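Local coordinates for RctB replication initiator protein (PDB 5UBE) that initiates replication of the second chromosome of Vibrio cholerae, probably by binding DNA through a helix-turn-helix domain, at residues Gly18-Glu22 / Thr109-Phe114; Ser64-Leu68 / Arg78-Gln82. All coordinates share one frame; numbering follows the deposited sequence.

Interaction 1 joins two strands of the sheet, and interaction 2 two helices that probably form the helix-turn-helix; their centres lie about 11 Å apart. Along the chain the second is nested within the loop that the first closes, so the pairing of 18-22 with 109-114 brackets the helices between them. The two also touch. His19 O lies 2.9 Å from Thr65 N, a probable hydrogen bond, and Leu20 CD2 packs 3.6 Å from Ser64 CB. Strand 20-22 runs between 62-64, its antiparallel neighbour, and 108-114, its parallel one, and strand 62-64 leads directly into helix 65-71.

Interaction 1: Gly18-Glu22 / Thr109-Phe114; sequences GHLFE and TMLHRF
Leu20 O is gripped by His112 N at 2.8 Å, a bond that is bent at the hydrogen and whose donor is tilted 25° from the carbonyl plane. Two carbons of the facing strand crowd the same oxygen: Leu111 CA makes a CA-H...O contact, and His112 CD2 comes up at 3.2 Å, with the oxygen at the edge of the imidazole and in its plane. On either side of this bond the strands are joined by straighter ones, from Leu20 N to Met110 O and from Glu22 N to His112 O, both 2.9 Å.

Leu20 and Leu111 pack on one face of the sheet, CB against CD1. On the other, His112 lies between Phe21 and His19 in an aromatic cluster, its ring turned obliquely to both, and Leu85 of helix 78-91 touches all three. His19 also sets one face of its imidazole over Met110 CB, a CH-pi contact with the carbon 3.6 Å from the ring centroid.

At the far end Glu22 has CG anti to its backbone N (chi1 163°), which sends the carboxylate across to Arg113. There Arg113 NE donates to Glu22 OE1 at 2.9 Å in a salt bridge, from the syn side but tilted out of the carboxylate plane, with a weak second bond from NH2. A water donates to Glu22 O and accepts from Phe114 N, tying the strands together beyond the last direct backbone bond. Leu20 bonds to the residues on either side of Leu111, and Glu22 to His112 and, through water, Phe114, on either side of Arg113: the pattern of a parallel strand pair, here at the centre of the mixed sheet in the RctB helix-turn-helix domain.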
loop_
_atom_site.group_PDB
_atom_site.type_symbol
_atom_site.label_atom_id
_atom_site.label_comp_id
_atom_site.label_asym_id
_atom_site.label_seq_id
_atom_site.Cartn_x
_atom_site.Cartn_y
_atom_site.Cartn_z
ATOM N N GLY A 18 -9.574 -3.462 -4.736
ATOM C CA GLY A 18 -9.288 -3.535 -3.322
ATOM C C GLY A 18 -8.617 -2.271 -2.811
ATOM O O GLY A 18 -8.707 -1.184 -3.398
ATOM N N HIS A 19 -7.916 -2.428 -1.700
ATOM C CA HIS A 19 -7.207 -1.304 -1.123
ATOM C C HIS A 19 -6.071 -0.871 -2.044
ATOM O O HIS A 19 -5.554 -1.661 -2.836
ATOM C CB HIS A 19 -6.670 -1.661 0.264
ATOM C CG HIS A 19 -7.702 -1.598 1.344
ATOM N ND1 HIS A 19 -7.448 -1.985 2.642
ATOM C CD2 HIS A 19 -8.992 -1.186 1.321
ATOM C CE1 HIS A 19 -8.535 -1.812 3.372
ATOM N NE2 HIS A 19 -9.486 -1.331 2.594
ATOM N N LEU A 20 -5.672 0.398 -1.912
ATOM C CA LEU A 20 -4.757 1.055 -2.836
ATOM C C LEU A 20 -3.539 1.615 -2.110
ATOM O O LEU A 20 -3.641 2.109 -0.986
ATOM C CB LEU A 20 -5.459 2.199 -3.562
ATOM C CG LEU A 20 -6.627 1.835 -4.470
ATOM C CD1 LEU A 20 -7.150 3.070 -5.190
ATOM C CD2 LEU A 20 -6.187 0.789 -5.466
ATOM N N PHE A 21 -2.390 1.562 -2.785
ATOM C CA PHE A 21 -1.127 2.072 -2.267
ATOM C C PHE A 21 -0.568 3.116 -3.220
ATOM O O PHE A 21 -0.385 2.844 -4.409
ATOM C CB PHE A 21 -0.106 0.950 -2.097
ATOM C CG PHE A 21 -0.526 -0.091 -1.110
ATOM C CD1 PHE A 21 -0.226 0.053 0.232
ATOM C CD2 PHE A 21 -1.245 -1.201 -1.523
ATOM C CE1 PHE A 21 -0.629 -0.913 1.145
ATOM C CE2 PHE A 21 -1.646 -2.163 -0.618
ATOM C CZ PHE A 21 -1.345 -2.029 0.701
ATOM N N GLU A 22 -0.268 4.296 -2.694
ATOM C CA GLU A 22 0.337 5.341 -3.511
ATOM C C GLU A 22 1.818 5.028 -3.730
ATOM O O GLU A 22 2.575 4.854 -2.767
ATOM C CB GLU A 22 0.127 6.693 -2.830
ATOM C CG GLU A 22 1.004 7.809 -3.309
ATOM C CD GLU A 22 1.019 8.958 -2.316
ATOM O OE1 GLU A 22 -0.070 9.516 -2.045
ATOM O OE2 GLU A 22 2.109 9.274 -1.788
ATOM N N THR A 109 -12.935 3.278 -1.139
ATOM C CA THR A 109 -11.903 2.301 -0.783
ATOM C C THR A 109 -10.876 3.036 0.075
ATOM O O THR A 109 -11.062 4.212 0.406
ATOM C CB THR A 109 -11.272 1.660 -2.029
ATOM O OG1 THR A 109 -10.656 2.671 -2.836
ATOM C CG2 THR A 109 -12.327 0.938 -2.847
ATOM N N MET A 110 -9.780 2.359 0.430
ATOM C CA MET A 110 -8.729 2.944 1.264
ATOM C C MET A 110 -7.465 3.212 0.450
ATOM O O MET A 110 -6.955 2.318 -0.236
ATOM C CB MET A 110 -8.379 2.035 2.444
ATOM C CG MET A 110 -8.989 2.467 3.763
ATOM S SD MET A 110 -8.656 4.181 4.188
ATOM C CE MET A 110 -9.634 4.306 5.690
ATOM N N LEU A 111 -6.953 4.435 0.545
ATOM C CA LEU A 111 -5.665 4.782 -0.038
ATOM C C LEU A 111 -4.618 4.828 1.065
ATOM O O LEU A 111 -4.876 5.342 2.154
ATOM C CB LEU A 111 -5.728 6.125 -0.765
ATOM C CG LEU A 111 -4.440 6.531 -1.480
ATOM C CD1 LEU A 111 -4.110 5.528 -2.577
ATOM C CD2 LEU A 111 -4.565 7.940 -2.038
ATOM N N HIS A 112 -3.441 4.286 0.780
ATOM C CA HIS A 112 -2.377 4.175 1.768
ATOM C C HIS A 112 -1.143 4.857 1.216
ATOM O O HIS A 112 -0.688 4.524 0.116
ATOM C CB HIS A 112 -2.093 2.710 2.110
ATOM C CG HIS A 112 -3.288 2.008 2.652
ATOM N ND1 HIS A 112 -3.442 1.720 3.991
ATOM C CD2 HIS A 112 -4.425 1.603 2.043
ATOM C CE1 HIS A 112 -4.612 1.134 4.178
ATOM N NE2 HIS A 112 -5.229 1.052 3.013
ATOM N N ARG A 113 -0.611 5.802 1.982
ATOM C CA ARG A 113 0.527 6.622 1.590
ATOM C C ARG A 113 1.651 6.383 2.582
ATOM O O ARG A 113 1.433 6.446 3.792
ATOM C CB ARG A 113 0.139 8.105 1.556
ATOM C CG ARG A 113 1.302 9.082 1.706
ATOM C CD ARG A 113 0.765 10.498 1.693
ATOM N NE ARG A 113 -0.195 10.666 0.604
ATOM C CZ ARG A 113 -1.038 11.686 0.486
ATOM N NH1 ARG A 113 -1.056 12.652 1.397
ATOM N NH2 ARG A 113 -1.869 11.738 -0.546
ATOM N N PHE A 114 2.834 6.064 2.072
ATOM C CA PHE A 114 3.979 5.880 2.945
ATOM C C PHE A 114 4.230 7.159 3.726
ATOM O O PHE A 114 4.014 8.264 3.222
ATOM C CB PHE A 114 5.211 5.493 2.127
ATOM C CG PHE A 114 5.211 4.037 1.671
ATOM C CD1 PHE A 114 5.577 3.019 2.551
ATOM C CD2 PHE A 114 4.850 3.696 0.371
ATOM C CE1 PHE A 114 5.592 1.696 2.137
ATOM C CE2 PHE A 114 4.849 2.354 -0.053
ATOM C CZ PHE A 114 5.223 1.358 0.836
HETATM O O HOH W 1 3.206 6.385 -0.680
#

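Interaction 2: Ser64-Leu68 / Arg78-Gln82; sequences STTEL and RAAIQ
Arg78 leaves its helix with CG anti to the backbone nitrogen (chi1 -157°), then bends at chi3, and this turn carries the guanidinium across to the first turn of helix 65-71. Thr66, with chi1 at -73°, has OG1 opposite its own carbonyl carbon, where the hydroxyl can meet that group. Arg78 NH2 donates to Thr66 OG1 at 3.1 Å, and the bond is fairly straight, 162° at the hydrogen; the oxygen sits at the guanidinium edge, in its plane. The same hydroxyl is hydrogen-bonded to Lys16 O, its stronger partner, so the arginine reaches a group already anchored to the loop that leads into strand 20-22. Arg78 NH1 lies 3.2 Å from Thr65 OG1, but the angle is too poor for a hydrogen bond, and the two side chains cross at about a right angle.

Helices 65-71 and 78-91 are successive helices of the helix-turn-helix domain, and the second is probably its recognition helix, by the order usual in such domains. Between them the inner contact is apolar. Ile81 spreads its two branches over different residues: CG2 meets Thr65 CG2 at 3.8 Å, while CD1 approaches Leu68 CB at 4.1 Å. Helix 42-55 closes this side, with Leu47 touching both Leu68 and Ile81.

The start of helix 65-71 is fixed by a capping box. Ser64 OG, at the N-cap, accepts from Glu67 N at 3.2 Å, and Ser64 N donates in return to Glu67 OE1 at 3.1 Å, from the anti side, tilted well out of the carboxylate plane. The other carboxylate oxygen, Glu67 OE2, forms a salt bridge with Arg54 of helix 42-55.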
loop_
_atom_site.group_PDB
_atom_site.type_symbol
_atom_site.label_atom_id
_atom_site.label_comp_id
_atom_site.label_asym_id
_atom_site.label_seq_id
_atom_site.Cartn_x
_atom_site.Cartn_y
_atom_site.Cartn_z
ATOM N N SER A 64 -2.633 -1.816 -6.364
ATOM C CA SER A 64 -3.780 -2.300 -5.606
ATOM C C SER A 64 -3.421 -3.608 -4.909
ATOM O O SER A 64 -2.441 -4.267 -5.262
ATOM C CB SER A 64 -4.993 -2.482 -6.524
ATOM O OG SER A 64 -4.731 -3.468 -7.496
ATOM N N THR A 65 -4.205 -3.967 -3.880
ATOM C CA THR A 65 -4.035 -5.293 -3.273
ATOM C C THR A 65 -4.275 -6.403 -4.298
ATOM O O THR A 65 -3.631 -7.460 -4.236
ATOM C CB THR A 65 -4.953 -5.456 -2.049
ATOM O OG1 THR A 65 -6.307 -5.141 -2.394
ATOM C CG2 THR A 65 -4.525 -4.531 -0.968
ATOM N N THR A 66 -5.150 -6.172 -5.280
ATOM C CA THR A 66 -5.352 -7.181 -6.324
ATOM C C THR A 66 -4.067 -7.409 -7.110
ATOM O O THR A 66 -3.675 -8.553 -7.366
ATOM C CB THR A 66 -6.496 -6.771 -7.258
ATOM O OG1 THR A 66 -7.745 -6.930 -6.568
ATOM C CG2 THR A 66 -6.515 -7.650 -8.534
ATOM N N GLU A 67 -3.379 -6.327 -7.477
ATOM C CA GLU A 67 -2.105 -6.459 -8.176
ATOM C C GLU A 67 -1.054 -7.108 -7.284
ATOM O O GLU A 67 -0.172 -7.818 -7.784
ATOM C CB GLU A 67 -1.639 -5.075 -8.681
ATOM C CG GLU A 67 -2.612 -4.437 -9.683
ATOM C CD GLU A 67 -2.211 -3.026 -10.132
ATOM O OE1 GLU A 67 -1.744 -2.229 -9.298
ATOM O OE2 GLU A 67 -2.367 -2.712 -11.327
ATOM N N LEU A 68 -1.118 -6.861 -5.974
ATOM C CA LEU A 68 -0.171 -7.492 -5.057
ATOM C C LEU A 68 -0.356 -9.005 -5.025
ATOM O O LEU A 68 0.627 -9.759 -5.056
ATOM C CB LEU A 68 -0.316 -6.908 -3.652
ATOM C CG LEU A 68 0.134 -5.449 -3.483
ATOM C CD1 LEU A 68 0.128 -5.044 -2.030
ATOM C CD2 LEU A 68 1.513 -5.194 -4.094
ATOM N N ARG A 78 -5.598 -12.171 -0.358
ATOM C CA ARG A 78 -6.131 -10.928 0.177
ATOM C C ARG A 78 -6.016 -10.899 1.694
ATOM O O ARG A 78 -5.678 -9.868 2.287
ATOM C CB ARG A 78 -7.587 -10.745 -0.248
ATOM C CG ARG A 78 -8.006 -9.280 -0.220
ATOM C CD ARG A 78 -9.337 -9.020 -0.890
ATOM N NE ARG A 78 -9.335 -9.362 -2.308
ATOM C CZ ARG A 78 -9.029 -8.510 -3.284
ATOM N NH1 ARG A 78 -8.685 -7.253 -3.002
ATOM N NH2 ARG A 78 -9.059 -8.915 -4.540
ATOM N N ALA A 79 -6.278 -12.032 2.339
ATOM C CA ALA A 79 -6.237 -12.075 3.791
ATOM C C ALA A 79 -4.825 -11.837 4.316
ATOM O O ALA A 79 -4.646 -11.135 5.316
ATOM C CB ALA A 79 -6.787 -13.412 4.285
ATOM N N ALA A 80 -3.811 -12.423 3.667
ATOM C CA ALA A 80 -2.442 -12.242 4.146
ATOM C C ALA A 80 -1.963 -10.807 3.930
ATOM O O ALA A 80 -1.295 -10.238 4.801
ATOM C CB ALA A 80 -1.507 -13.240 3.460
ATOM N N ILE A 81 -2.290 -10.210 2.776
ATOM C CA ILE A 81 -1.997 -8.793 2.550
ATOM C C ILE A 81 -2.658 -7.941 3.631
ATOM O O ILE A 81 -2.009 -7.121 4.293
ATOM C CB ILE A 81 -2.457 -8.359 1.143
ATOM C CG1 ILE A 81 -1.799 -9.182 0.008
ATOM C CG2 ILE A 81 -2.245 -6.856 0.952
ATOM C CD1 ILE A 81 -0.296 -9.011 -0.131
ATOM N N GLN A 82 -3.963 -8.146 3.844
ATOM C CA GLN A 82 -4.681 -7.361 4.839
ATOM C C GLN A 82 -4.059 -7.518 6.223
ATOM O O GLN A 82 -4.002 -6.555 6.993
ATOM C CB GLN A 82 -6.158 -7.764 4.862
ATOM C CG GLN A 82 -7.029 -6.987 3.893
ATOM C CD GLN A 82 -6.987 -5.473 4.111
ATOM O OE1 GLN A 82 -7.254 -4.992 5.209
ATOM N NE2 GLN A 82 -6.661 -4.717 3.057
#